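Local coordinates for Lmo0305 protein (Listeria monocytogenes, PDB 3PJ0) that is of unknown function but belongs to the fold type I family of pyridoxal 5'-phosphate proteins and carries the cofactor covalently attached, at residues 5-9 and 306-310; 126-132 and 162-166; 262-267 and 336-341; 290-296 and 329-335; 313-318 and 347-351. All blocks are in the same frame, centred on the assembly; numbering follows the deposited sequence.

Contact 1: residues 5-9 and 306-310; sequences TLKTS and ILTKI
The hydroxyl of Ser9 faces helix 300-314 and is gripped there by two groups just beyond the touching turn, hydrogen-bonding with Asp312 OD1 and Gln311 NE2. It also passes Thr308, with Ser9 OG 3.4 Å from Thr308 O. Between the two segments themselves no hydrogen bond forms, and the turns meet mainly through carbon. Thr308 has the largest share of the buried surface. Its methyl is wedged between successive turns of the opposing helix, with Thr308 CG2 3.6 Å from Thr5 CG2 and 3.8 Å from Ser9 CB. The Thr5 and Thr308 side chains cross at about a right angle. The other branch lies against backbone, Thr308 OG1 being 3.6 Å from Leu6 CA. That oxygen is satisfied within its own helix, by Gly304 O, just as Thr5 OG1 is by Gly1 O. Leu6 extends with CG anti to the backbone N (chi1 -176°), which carries its CD1 to Leu307 CB at 3.8 Å. Both leucines also rest on Leu322, so the apolar side of the contact is buried. The axes of segments 5-9 and 306-310 approach to 9.1 Å at 25°. This is near-parallel helix packing, here binding the N-terminal helix 2-11 to the C-terminal part of the chain, as in the small domain of fold type I proteins, which both ends of the chain build.

Contact 2: residues 126-132 and 162-166; sequences LTIDDIK and KISEY
Tyr166 reaches from helix 157-170 across to the short helix 128-132, and three side chains receive it. The aliphatic stem of Lys132 lies over one face of the ring, with Lys132 CG 3.9 Å from Tyr166 CZ, while Ile131 CG2 approaches obliquely at 3.8 Å from Tyr166 CE2. Ile128 holds the root of the same side chain: its CD1 is 3.9 Å from Tyr166 CB and 3.5 Å from Lys162 O. Further in, Ile163 takes over. Its CG1 branch packs on Ile128 CB and its CG2 on Ile131 CD1, each at 4.0 Å, and Leu126 CD1 meets Ile163 CD1 at 4.1 Å. Thr127 N-caps the short helix in a capping box with Asp130, whose OD2 accepts from Thr127 N; the return bond, Asp130 N to Thr127 OG1, is weak. One water joins Tyr166 OH to Ile131 O, lying in the ring plane. The cohesion is therefore aliphatic and aromatic, with polar bridging confined to that solvent-mediated link at the tyrosine hydroxyl.

Contact 3: residues 262-267 and 336-341; sequences EYFEAA and VGDAFA
Tyr263, on a regular helical turn, lies closest to Val336 (their CA atoms 5.7 Å apart), where the chain has just left strand 329-335 and runs on through an extended Gly337 into a turn of helix-like backbone angles. The tyrosine ring lies along this backbone. Gly337 CA sits over one face, 3.8 Å from the ring centroid in a CH-pi contact, and Val336 O lies above the same face, offset toward the rim. With CG placed beside its backbone N (chi1 -61°), the ring extends past the glycine to the carboxylate beyond. There Tyr263 OH donates to Asp338 OD1 at 2.6 Å, the oxygen lying in the ring plane but being met well above the carboxylate plane, 49° out of it. Lys259 NZ forms a salt bridge to the same OD1 and Arg256 NE one to OD2, so both oxygens are held and the negative charge is probably well compensated. Val336 and the two alanines supply most of the apolar packing, with Phe340: Ala266 CB meets Val336 CG1 at 3.9 Å and Phe340 CD2 at 3.8 Å, and Ala267 CB meets Val336 CG2 at 3.9 Å. The contact thus seats helix 260-275 on the connection between strand 329-335 and helix 345-358, with helix 243-256 bringing Arg256 to the carboxylate and Asn20 touching Tyr263 from the N-terminal region.

Contact 4: residues 290-296 and 329-335; sequences NMFHVYF and VCAFEVS
His293 NE2 donates to Glu333 OE1 at 2.9 Å, nearly in the imidazole plane and on the anti side of the carboxylate oxygen. Met291, present as selenomethionine, bends at chi3 (-66°) so that its CE comes 3.2 Å from the same OE1. Arg148 NE also makes a salt bridge to Glu333 OE1, and a (4R)-2-methylpentane-2,4-diol, probably from the crystallisation liquor, lies about 4 Å from the His293 side chain. Further along this face Ala331 CB sits squarely over the Tyr295 ring, 3.6 Å from its centroid. The residues stand on the two central strands of a four-stranded antiparallel sheet, 291-296 paired with 329-335. Phe292 with Val334 and Val294 with Phe332 are hydrogen-bonded pairs, bonded in both directions; in the Phe296-Cys330 pair the return bond to Phe296 O is weak. On the reverse face Val294 CB lies over the Phe332 ring, and Phe296 CE1 reaches Phe332 CE2 at 3.5 Å. Outside these, Leu270 and Phe274 of helix 260-275 pack on Phe292, and Ile303 of helix 300-314 on Phe296 and Cys330.

Contact 5: residues 313-318 and 347-351; sequences ETGVGI and NLELV
One direct hydrogen bond spans the contact: Asn347 ND2 donates to Thr314 O at 2.9 Å, almost straight (172°), with the acceptor in the plane of the amide and the donor slightly tilted from the carbonyl plane. A second polar set lies within the turn. Thr314 OG1, set between its backbone N and carbonyl carbon (chi1 72°), accepts from Val316 N at 3.2 Å as an ST turn and also bonds to Ile310 O, while Gly315, with positive phi, is where the chain leaves the helix. The apolar contacts centre on Val351. Its CG2 packs 3.5 Å from Val316 CB, and its CG1 meets Ile318 CD1 tip to tip at 3.6 Å. Leu350 adds its CG at 3.8 Å from Thr314 CG2, and Val316 CG2 leans on Asn347 CB. The arrangement is an ST turn at the end of helix 300-314 that leads into strand 316-317, which pairs in parallel with 15-16 and packs against the C-terminal helix 345-358.

In the fold
From the N terminus, helix 2-11 is tied by contact 1 to helix 300-314, closing a loop that spans most of the chain. Contact 2 is nested inside it, joining the short helix 128-132 to helix 157-170, which packs on strand 173-178 of the seven-stranded sheet, on the opposite side of the chain's centre from contact 1 and about 43 Å away between centres. The remaining contacts interlock. Contact 4, the strand pair, is nested within contact 3, and the two touch where Asn290 meets Val336. Both are crossed by contact 1 and again by contact 5, which follows contact 1 in series and shares helix 300-314 with it. Ile318 packs on Phe332, linking contact 5 to the four-stranded sheet.

Contact 1: residues 5-9 and 306-310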
# COMPACT_ATOMS: atom_id res chain seq x y z
N THR A 5 2.65 -15.16 -30.05
CA THR A 5 1.49 -15.59 -30.83
C THR A 5 0.37 -16.07 -29.88
O THR A 5 -0.80 -15.70 -30.05
CB THR A 5 1.85 -16.71 -31.83
OG1 THR A 5 2.89 -16.27 -32.73
CG2 THR A 5 0.61 -17.12 -32.65
N LEU A 6 0.74 -16.88 -28.88
CA LEU A 6 -0.23 -17.38 -27.88
C LEU A 6 -0.81 -16.24 -27.07
O LEU A 6 -2.01 -16.17 -26.85
CB LEU A 6 0.43 -18.40 -26.94
CG LEU A 6 -0.49 -19.06 -25.90
CD1 LEU A 6 -1.59 -19.89 -26.56
CD2 LEU A 6 0.29 -19.93 -24.94
N LYS A 7 0.06 -15.34 -26.61
CA LYS A 7 -0.35 -14.16 -25.82
C LYS A 7 -1.39 -13.34 -26.60
O LYS A 7 -2.44 -12.97 -26.06
CB LYS A 7 0.87 -13.28 -25.53
CG LYS A 7 0.58 -11.96 -24.82
CD LYS A 7 1.57 -10.83 -25.21
CE LYS A 7 1.27 -10.30 -26.65
NZ LYS A 7 2.14 -9.19 -27.14
N THR A 8 -1.09 -13.06 -27.86
CA THR A 8 -1.96 -12.26 -28.72
C THR A 8 -3.28 -12.96 -28.98
O THR A 8 -4.33 -12.33 -28.90
CB THR A 8 -1.25 -11.93 -30.07
OG1 THR A 8 -0.14 -11.05 -29.80
CG2 THR A 8 -2.19 -11.26 -31.06
N SER A 9 -3.21 -14.26 -29.26
CA SER A 9 -4.42 -15.05 -29.48
C SER A 9 -5.34 -15.04 -28.26
O SER A 9 -6.57 -14.90 -28.37
CB SER A 9 -4.01 -16.49 -29.79
OG SER A 9 -5.13 -17.33 -29.93
N ILE A 306 -1.22 -25.33 -30.98
CA ILE A 306 -2.55 -25.93 -30.89
C ILE A 306 -3.52 -24.98 -30.16
O ILE A 306 -4.60 -24.70 -30.65
CB ILE A 306 -2.48 -27.30 -30.16
CG1 ILE A 306 -1.73 -28.31 -31.06
CG2 ILE A 306 -3.87 -27.80 -29.82
CD1 ILE A 306 -1.40 -29.67 -30.38
N LEU A 307 -3.11 -24.46 -29.02
CA LEU A 307 -3.99 -23.58 -28.26
C LEU A 307 -4.31 -22.30 -29.05
O LEU A 307 -5.43 -21.83 -29.02
CB LEU A 307 -3.38 -23.25 -26.89
CG LEU A 307 -3.18 -24.39 -25.88
CD1 LEU A 307 -2.75 -23.80 -24.53
CD2 LEU A 307 -4.45 -25.28 -25.70
N THR A 308 -3.34 -21.76 -29.78
CA THR A 308 -3.58 -20.58 -30.62
C THR A 308 -4.64 -20.85 -31.66
O THR A 308 -5.57 -20.05 -31.84
CB THR A 308 -2.27 -20.15 -31.32
OG1 THR A 308 -1.32 -19.79 -30.33
CG2 THR A 308 -2.48 -18.96 -32.27
N LYS A 309 -4.53 -21.98 -32.35
CA LYS A 309 -5.49 -22.31 -33.39
C LYS A 309 -6.87 -22.45 -32.79
O LYS A 309 -7.84 -21.94 -33.35
CB LYS A 309 -5.09 -23.61 -34.10
CG LYS A 309 -6.14 -24.14 -35.08
CD LYS A 309 -5.67 -25.38 -35.83
CE LYS A 309 -6.76 -25.92 -36.75
NZ LYS A 309 -6.35 -27.19 -37.40
N ILE A 310 -6.96 -23.11 -31.63
CA ILE A 310 -8.25 -23.36 -30.99
C ILE A 310 -8.89 -22.08 -30.49
O ILE A 310 -10.09 -21.89 -30.65
CB ILE A 310 -8.14 -24.37 -29.85
CG1 ILE A 310 -7.76 -25.75 -30.39
CG2 ILE A 310 -9.47 -24.49 -29.12
CD1 ILE A 310 -7.53 -26.79 -29.26

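Contact 2: residues 126-132 and 162-166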
# COMPACT_ATOMS: atom_id res chain seq x y z
N LEU A 126 3.49 -30.81 1.95
CA LEU A 126 4.27 -31.02 3.16
C LEU A 126 3.43 -31.92 4.07
O LEU A 126 2.20 -31.94 3.96
CB LEU A 126 4.58 -29.69 3.84
CG LEU A 126 3.48 -28.90 4.55
CD1 LEU A 126 3.11 -29.42 5.99
CD2 LEU A 126 3.89 -27.42 4.67
N THR A 127 4.09 -32.66 4.94
CA THR A 127 3.36 -33.48 5.92
C THR A 127 3.85 -33.25 7.34
O THR A 127 4.90 -32.64 7.58
CB THR A 127 3.55 -34.97 5.64
OG1 THR A 127 4.91 -35.30 5.93
CG2 THR A 127 3.18 -35.32 4.18
N ILE A 128 3.06 -33.73 8.30
CA ILE A 128 3.47 -33.68 9.71
C ILE A 128 4.84 -34.34 9.90
O ILE A 128 5.61 -33.91 10.76
CB ILE A 128 2.40 -34.31 10.64
CG1 ILE A 128 2.65 -33.88 12.11
CG2 ILE A 128 2.38 -35.83 10.49
CD1 ILE A 128 1.54 -34.25 13.08
N ASP A 129 5.17 -35.38 9.11
CA ASP A 129 6.46 -36.06 9.17
C ASP A 129 7.62 -35.08 8.86
O ASP A 129 8.70 -35.18 9.43
CB ASP A 129 6.53 -37.25 8.19
CG ASP A 129 5.43 -38.30 8.43
OD1 ASP A 129 5.80 -39.44 8.79
OD2 ASP A 129 4.22 -38.01 8.26
N ASP A 130 7.38 -34.15 7.94
CA ASP A 130 8.41 -33.15 7.60
C ASP A 130 8.67 -32.23 8.77
O ASP A 130 9.83 -31.87 9.04
CB ASP A 130 7.98 -32.32 6.40
CG ASP A 130 7.85 -33.14 5.14
OD1 ASP A 130 8.70 -34.02 4.90
OD2 ASP A 130 6.88 -32.90 4.40
N ILE A 131 7.60 -31.83 9.45
CA ILE A 131 7.69 -30.97 10.62
C ILE A 131 8.44 -31.69 11.76
O ILE A 131 9.33 -31.10 12.40
CB ILE A 131 6.29 -30.51 11.10
CG1 ILE A 131 5.59 -29.67 10.04
CG2 ILE A 131 6.43 -29.70 12.37
CD1 ILE A 131 4.08 -29.46 10.31
N LYS A 132 8.08 -32.95 11.99
CA LYS A 132 8.74 -33.80 13.00
C LYS A 132 10.21 -34.02 12.70
O LYS A 132 10.99 -34.21 13.63
CB LYS A 132 8.01 -35.16 13.13
CG LYS A 132 6.67 -35.08 13.86
CD LYS A 132 5.99 -36.48 14.00
CE LYS A 132 4.70 -36.41 14.83
NZ LYS A 132 4.11 -37.77 15.03
N LYS A 162 -4.25 -32.75 13.00
CA LYS A 162 -3.07 -33.37 13.63
C LYS A 162 -1.85 -32.41 13.62
O LYS A 162 -1.05 -32.38 14.56
CB LYS A 162 -2.80 -34.72 12.97
CG LYS A 162 -3.91 -35.72 13.25
CD LYS A 162 -3.83 -37.00 12.45
CE LYS A 162 -4.97 -37.93 12.90
NZ LYS A 162 -5.19 -39.10 11.99
N ILE A 163 -1.69 -31.65 12.55
CA ILE A 163 -0.59 -30.68 12.48
C ILE A 163 -0.77 -29.60 13.55
O ILE A 163 0.18 -29.22 14.24
CB ILE A 163 -0.50 -30.06 11.06
CG1 ILE A 163 0.14 -31.08 10.11
CG2 ILE A 163 0.27 -28.76 11.12
CD1 ILE A 163 0.21 -30.62 8.66
N SER A 164 -2.01 -29.12 13.67
CA SER A 164 -2.38 -28.11 14.66
C SER A 164 -2.11 -28.62 16.06
O SER A 164 -1.49 -27.94 16.88
CB SER A 164 -3.87 -27.72 14.53
OG SER A 164 -4.19 -26.62 15.40
N GLU A 165 -2.56 -29.85 16.34
CA GLU A 165 -2.39 -30.44 17.67
C GLU A 165 -0.90 -30.60 18.02
O GLU A 165 -0.49 -30.31 19.13
CB GLU A 165 -3.15 -31.78 17.78
CG GLU A 165 -4.69 -31.57 17.73
CD GLU A 165 -5.52 -32.84 17.43
OE1 GLU A 165 -5.04 -33.76 16.73
OE2 GLU A 165 -6.68 -32.88 17.85
N TYR A 166 -0.08 -31.01 17.05
CA TYR A 166 1.35 -31.20 17.30
C TYR A 166 2.01 -29.86 17.57
O TYR A 166 2.81 -29.72 18.51
CB TYR A 166 2.02 -31.88 16.12
CG TYR A 166 3.51 -32.01 16.28
CD1 TYR A 166 4.07 -33.00 17.09
CD2 TYR A 166 4.36 -31.13 15.62
CE1 TYR A 166 5.45 -33.11 17.22
CE2 TYR A 166 5.73 -31.22 15.75
CZ TYR A 166 6.27 -32.21 16.54
OH TYR A 166 7.63 -32.27 16.64
O HOH W 1 9.33 -30.69 15.30

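Contact 3: residues 262-267 and 336-341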
# COMPACT_ATOMS: atom_id res chain seq x y z
N GLU A 262 -20.11 -23.05 -6.49
CA GLU A 262 -20.34 -23.00 -7.95
C GLU A 262 -19.01 -23.08 -8.73
O GLU A 262 -18.91 -23.78 -9.76
CB GLU A 262 -21.08 -21.70 -8.30
CG GLU A 262 -21.15 -21.40 -9.78
CD GLU A 262 -21.66 -19.99 -10.09
OE1 GLU A 262 -22.46 -19.43 -9.32
OE2 GLU A 262 -21.26 -19.48 -11.17
N TYR A 263 -18.01 -22.32 -8.27
CA TYR A 263 -16.69 -22.31 -8.92
C TYR A 263 -16.00 -23.65 -8.74
O TYR A 263 -15.32 -24.10 -9.64
CB TYR A 263 -15.73 -21.22 -8.36
CG TYR A 263 -16.15 -19.76 -8.50
CD1 TYR A 263 -17.01 -19.33 -9.52
CD2 TYR A 263 -15.60 -18.80 -7.66
CE1 TYR A 263 -17.35 -17.99 -9.63
CE2 TYR A 263 -15.91 -17.46 -7.78
CZ TYR A 263 -16.79 -17.07 -8.75
OH TYR A 263 -17.07 -15.73 -8.86
N PHE A 264 -16.16 -24.27 -7.57
CA PHE A 264 -15.60 -25.62 -7.29
C PHE A 264 -16.20 -26.67 -8.22
O PHE A 264 -15.48 -27.47 -8.81
CB PHE A 264 -15.83 -25.94 -5.80
CG PHE A 264 -15.54 -27.36 -5.39
CD1 PHE A 264 -14.35 -27.99 -5.71
CD2 PHE A 264 -16.46 -28.04 -4.58
CE1 PHE A 264 -14.10 -29.31 -5.29
CE2 PHE A 264 -16.20 -29.34 -4.13
CZ PHE A 264 -15.04 -29.97 -4.47
N GLU A 265 -17.53 -26.68 -8.34
CA GLU A 265 -18.21 -27.64 -9.23
C GLU A 265 -17.82 -27.44 -10.69
O GLU A 265 -17.59 -28.43 -11.43
CB GLU A 265 -19.73 -27.55 -9.07
CG GLU A 265 -20.21 -28.09 -7.71
CD GLU A 265 -19.94 -29.60 -7.50
OE1 GLU A 265 -20.26 -30.40 -8.41
OE2 GLU A 265 -19.46 -29.97 -6.39
N ALA A 266 -17.71 -26.17 -11.09
CA ALA A 266 -17.33 -25.83 -12.44
C ALA A 266 -15.93 -26.28 -12.72
O ALA A 266 -15.66 -26.90 -13.76
CB ALA A 266 -17.46 -24.32 -12.67
N ALA A 267 -15.00 -25.98 -11.79
CA ALA A 267 -13.61 -26.44 -11.94
C ALA A 267 -13.52 -27.96 -12.11
O ALA A 267 -12.71 -28.46 -12.92
CB ALA A 267 -12.75 -25.98 -10.74
N VAL A 336 -11.01 -20.85 -11.85
CA VAL A 336 -12.38 -20.56 -12.28
C VAL A 336 -12.97 -19.40 -11.49
O VAL A 336 -12.79 -19.28 -10.27
CB VAL A 336 -13.29 -21.80 -12.20
CG1 VAL A 336 -14.76 -21.45 -12.57
CG2 VAL A 336 -12.81 -22.87 -13.15
N GLY A 337 -13.68 -18.53 -12.20
CA GLY A 337 -14.32 -17.35 -11.64
C GLY A 337 -15.57 -17.06 -12.44
O GLY A 337 -16.18 -17.98 -13.01
N ASP A 338 -15.95 -15.78 -12.53
CA ASP A 338 -17.21 -15.41 -13.22
C ASP A 338 -17.15 -15.57 -14.75
O ASP A 338 -18.19 -15.75 -15.40
CB ASP A 338 -17.64 -13.96 -12.93
CG ASP A 338 -18.19 -13.75 -11.53
OD1 ASP A 338 -18.45 -14.69 -10.75
OD2 ASP A 338 -18.36 -12.56 -11.19
N ALA A 339 -15.96 -15.50 -15.34
CA ALA A 339 -15.84 -15.62 -16.80
C ALA A 339 -16.34 -16.97 -17.32
O ALA A 339 -17.00 -17.04 -18.36
CB ALA A 339 -14.38 -15.38 -17.25
N PHE A 340 -16.07 -18.04 -16.59
CA PHE A 340 -16.46 -19.38 -17.06
C PHE A 340 -17.95 -19.51 -17.40
O PHE A 340 -18.31 -20.05 -18.45
CB PHE A 340 -16.04 -20.48 -16.07
CG PHE A 340 -16.40 -21.87 -16.54
CD1 PHE A 340 -15.64 -22.50 -17.52
CD2 PHE A 340 -17.52 -22.52 -16.05
CE1 PHE A 340 -16.00 -23.76 -18.00
CE2 PHE A 340 -17.89 -23.80 -16.53
CZ PHE A 340 -17.12 -24.42 -17.49
N ALA A 341 -18.81 -18.93 -16.56
CA ALA A 341 -20.25 -19.04 -16.75
C ALA A 341 -20.76 -18.24 -17.95
O ALA A 341 -21.90 -18.46 -18.37
CB ALA A 341 -21.00 -18.64 -15.48

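Contact 4: residues 290-296 and 329-335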
# COMPACT_ATOMS: atom_id res chain seq x y z
N ASN A 290 -11.37 -24.09 -6.84
CA ASN A 290 -11.70 -23.56 -8.15
C ASN A 290 -10.52 -23.62 -9.13
O ASN A 290 -10.65 -23.20 -10.28
CB ASN A 290 -12.15 -22.11 -7.99
CG ASN A 290 -11.05 -21.23 -7.56
OD1 ASN A 290 -10.26 -21.60 -6.67
ND2 ASN A 290 -10.96 -20.04 -8.18
N MSE A 291 -9.38 -24.13 -8.68
CA MSE A 291 -8.19 -24.13 -9.48
C MSE A 291 -7.58 -25.49 -9.69
O MSE A 291 -7.89 -26.46 -8.99
CB MSE A 291 -7.13 -23.23 -8.84
CG MSE A 291 -6.51 -23.75 -7.58
SE MSE A 291 -4.88 -22.79 -7.07
CE MSE A 291 -3.77 -23.33 -8.57
N PHE A 292 -6.67 -25.54 -10.67
CA PHE A 292 -5.92 -26.74 -10.99
C PHE A 292 -4.90 -26.36 -12.07
O PHE A 292 -4.96 -25.26 -12.62
CB PHE A 292 -6.82 -27.92 -11.45
CG PHE A 292 -7.69 -27.60 -12.62
CD1 PHE A 292 -7.24 -27.77 -13.92
CD2 PHE A 292 -9.00 -27.13 -12.42
CE1 PHE A 292 -8.07 -27.47 -15.02
CE2 PHE A 292 -9.81 -26.83 -13.50
CZ PHE A 292 -9.35 -26.99 -14.79
N HIS A 293 -3.95 -27.25 -12.30
CA HIS A 293 -2.95 -27.11 -13.35
C HIS A 293 -3.21 -28.18 -14.41
O HIS A 293 -3.61 -29.27 -14.08
CB HIS A 293 -1.57 -27.30 -12.73
CG HIS A 293 -1.14 -26.14 -11.91
ND1 HIS A 293 0.11 -26.06 -11.32
CD2 HIS A 293 -1.77 -24.98 -11.62
CE1 HIS A 293 0.19 -24.91 -10.67
NE2 HIS A 293 -0.92 -24.23 -10.87
N VAL A 294 -3.00 -27.83 -15.67
CA VAL A 294 -3.22 -28.75 -16.82
C VAL A 294 -1.85 -29.05 -17.41
O VAL A 294 -1.09 -28.13 -17.72
CB VAL A 294 -4.10 -28.06 -17.89
CG1 VAL A 294 -4.33 -28.93 -19.11
CG2 VAL A 294 -5.47 -27.61 -17.26
N TYR A 295 -1.53 -30.32 -17.55
CA TYR A 295 -0.23 -30.77 -18.03
C TYR A 295 -0.39 -31.51 -19.33
O TYR A 295 -1.33 -32.29 -19.50
CB TYR A 295 0.41 -31.73 -17.01
CG TYR A 295 1.18 -31.07 -15.90
CD1 TYR A 295 0.52 -30.43 -14.84
CD2 TYR A 295 2.57 -31.11 -15.88
CE1 TYR A 295 1.23 -29.82 -13.81
CE2 TYR A 295 3.30 -30.53 -14.84
CZ TYR A 295 2.62 -29.88 -13.80
OH TYR A 295 3.34 -29.28 -12.79
N PHE A 296 0.56 -31.29 -20.23
CA PHE A 296 0.55 -31.88 -21.54
C PHE A 296 1.79 -32.71 -21.78
O PHE A 296 2.87 -32.37 -21.28
CB PHE A 296 0.54 -30.79 -22.60
CG PHE A 296 -0.68 -29.95 -22.60
CD1 PHE A 296 -0.77 -28.83 -21.79
CD2 PHE A 296 -1.74 -30.25 -23.46
CE1 PHE A 296 -1.89 -28.04 -21.79
CE2 PHE A 296 -2.89 -29.48 -23.47
CZ PHE A 296 -2.97 -28.37 -22.64
N VAL A 329 7.24 -31.65 -21.98
CA VAL A 329 6.11 -31.47 -21.07
C VAL A 329 5.96 -30.00 -20.72
O VAL A 329 6.94 -29.31 -20.45
CB VAL A 329 6.26 -32.31 -19.77
CG1 VAL A 329 5.15 -32.01 -18.80
CG2 VAL A 329 6.29 -33.80 -20.08
N CYS A 330 4.72 -29.51 -20.77
CA CYS A 330 4.43 -28.14 -20.37
C CYS A 330 3.11 -28.11 -19.59
O CYS A 330 2.34 -29.10 -19.61
CB CYS A 330 4.35 -27.20 -21.58
SG CYS A 330 3.02 -27.62 -22.73
N ALA A 331 2.83 -26.97 -18.96
CA ALA A 331 1.62 -26.83 -18.16
C ALA A 331 1.14 -25.39 -18.03
O ALA A 331 1.89 -24.46 -18.33
CB ALA A 331 1.87 -27.42 -16.73
N PHE A 332 -0.10 -25.22 -17.55
CA PHE A 332 -0.64 -23.91 -17.22
C PHE A 332 -1.68 -24.05 -16.15
O PHE A 332 -2.12 -25.17 -15.84
CB PHE A 332 -1.24 -23.16 -18.42
CG PHE A 332 -2.49 -23.78 -18.97
CD1 PHE A 332 -3.72 -23.45 -18.45
CD2 PHE A 332 -2.44 -24.69 -20.00
CE1 PHE A 332 -4.88 -24.04 -18.96
CE2 PHE A 332 -3.59 -25.23 -20.53
CZ PHE A 332 -4.81 -24.92 -19.99
N GLU A 333 -1.99 -22.93 -15.52
CA GLU A 333 -2.96 -22.89 -14.44
C GLU A 333 -4.31 -22.31 -14.87
O GLU A 333 -4.37 -21.33 -15.63
CB GLU A 333 -2.37 -22.01 -13.32
CG GLU A 333 -3.28 -21.63 -12.21
CD GLU A 333 -2.53 -20.87 -11.15
OE1 GLU A 333 -1.81 -21.53 -10.38
OE2 GLU A 333 -2.62 -19.61 -11.14
N VAL A 334 -5.39 -22.88 -14.32
CA VAL A 334 -6.74 -22.37 -14.48
C VAL A 334 -7.34 -22.06 -13.11
O VAL A 334 -7.23 -22.91 -12.20
CB VAL A 334 -7.72 -23.41 -15.09
CG1 VAL A 334 -9.09 -22.74 -15.35
CG2 VAL A 334 -7.15 -24.04 -16.35
N SER A 335 -7.86 -20.85 -12.92
CA SER A 335 -8.60 -20.49 -11.71
C SER A 335 -9.99 -20.06 -12.17
O SER A 335 -10.12 -19.02 -12.80
CB SER A 335 -7.93 -19.39 -10.88
OG SER A 335 -6.63 -19.79 -10.46

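Contact 5: residues 313-318 and 347-351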
# COMPACT_ATOMS: atom_id res chain seq x y z
N GLU A 313 -10.28 -20.02 -33.42
CA GLU A 313 -11.45 -20.65 -34.05
C GLU A 313 -12.71 -20.75 -33.16
O GLU A 313 -13.81 -20.92 -33.68
CB GLU A 313 -11.05 -22.03 -34.60
CG GLU A 313 -10.06 -21.92 -35.78
CD GLU A 313 -9.45 -23.24 -36.24
OE1 GLU A 313 -9.74 -24.31 -35.65
OE2 GLU A 313 -8.67 -23.21 -37.22
N THR A 314 -12.55 -20.67 -31.84
CA THR A 314 -13.68 -20.71 -30.88
C THR A 314 -13.98 -19.44 -30.07
O THR A 314 -15.08 -19.31 -29.52
CB THR A 314 -13.47 -21.84 -29.85
OG1 THR A 314 -12.41 -21.49 -28.93
CG2 THR A 314 -13.15 -23.15 -30.56
N GLY A 315 -13.02 -18.53 -29.96
CA GLY A 315 -13.19 -17.31 -29.16
C GLY A 315 -13.06 -17.55 -27.66
O GLY A 315 -13.37 -16.66 -26.88
N VAL A 316 -12.61 -18.74 -27.26
CA VAL A 316 -12.44 -19.09 -25.86
C VAL A 316 -10.96 -19.12 -25.47
O VAL A 316 -10.24 -20.00 -25.90
CB VAL A 316 -13.02 -20.49 -25.51
CG1 VAL A 316 -12.79 -20.80 -24.04
CG2 VAL A 316 -14.51 -20.62 -25.88
N GLY A 317 -10.54 -18.18 -24.64
CA GLY A 317 -9.18 -18.14 -24.08
C GLY A 317 -8.88 -19.30 -23.13
O GLY A 317 -9.53 -19.43 -22.08
N ILE A 318 -7.90 -20.13 -23.49
CA ILE A 318 -7.48 -21.26 -22.65
C ILE A 318 -6.36 -20.81 -21.73
O ILE A 318 -6.47 -20.87 -20.50
CB ILE A 318 -6.98 -22.42 -23.52
CG1 ILE A 318 -8.10 -22.92 -24.43
CG2 ILE A 318 -6.46 -23.55 -22.62
CD1 ILE A 318 -9.27 -23.42 -23.70
N ASN A 347 -19.47 -23.02 -27.88
CA ASN A 347 -18.05 -22.65 -27.96
C ASN A 347 -17.21 -23.53 -27.04
O ASN A 347 -16.14 -24.02 -27.43
CB ASN A 347 -17.85 -21.17 -27.64
CG ASN A 347 -18.67 -20.27 -28.52
OD1 ASN A 347 -19.90 -20.31 -28.48
ND2 ASN A 347 -18.00 -19.40 -29.27
N LEU A 348 -17.71 -23.74 -25.82
CA LEU A 348 -17.04 -24.57 -24.81
C LEU A 348 -16.89 -26.01 -25.33
O LEU A 348 -15.80 -26.55 -25.31
CB LEU A 348 -17.82 -24.50 -23.48
CG LEU A 348 -17.33 -25.30 -22.26
CD1 LEU A 348 -15.88 -24.97 -21.91
CD2 LEU A 348 -18.26 -25.04 -21.06
N GLU A 349 -17.97 -26.61 -25.85
CA GLU A 349 -17.91 -27.96 -26.44
C GLU A 349 -16.89 -28.03 -27.55
O GLU A 349 -16.14 -28.99 -27.66
CB GLU A 349 -19.26 -28.40 -27.05
CG GLU A 349 -20.37 -28.64 -26.05
CD GLU A 349 -20.04 -29.73 -25.02
OE1 GLU A 349 -19.20 -30.62 -25.32
OE2 GLU A 349 -20.62 -29.68 -23.91
N LEU A 350 -16.86 -26.98 -28.37
CA LEU A 350 -15.98 -26.96 -29.54
C LEU A 350 -14.50 -26.96 -29.16
O LEU A 350 -13.69 -27.62 -29.82
CB LEU A 350 -16.32 -25.77 -30.42
CG LEU A 350 -15.66 -25.66 -31.79
CD1 LEU A 350 -15.91 -26.90 -32.67
CD2 LEU A 350 -16.19 -24.40 -32.48
N VAL A 351 -14.17 -26.23 -28.09
CA VAL A 351 -12.80 -26.16 -27.57
C VAL A 351 -12.24 -27.56 -27.34
O VAL A 351 -11.13 -27.86 -27.77
CB VAL A 351 -12.74 -25.39 -26.22
CG1 VAL A 351 -11.47 -25.75 -25.44
CG2 VAL A 351 -12.89 -23.89 -26.46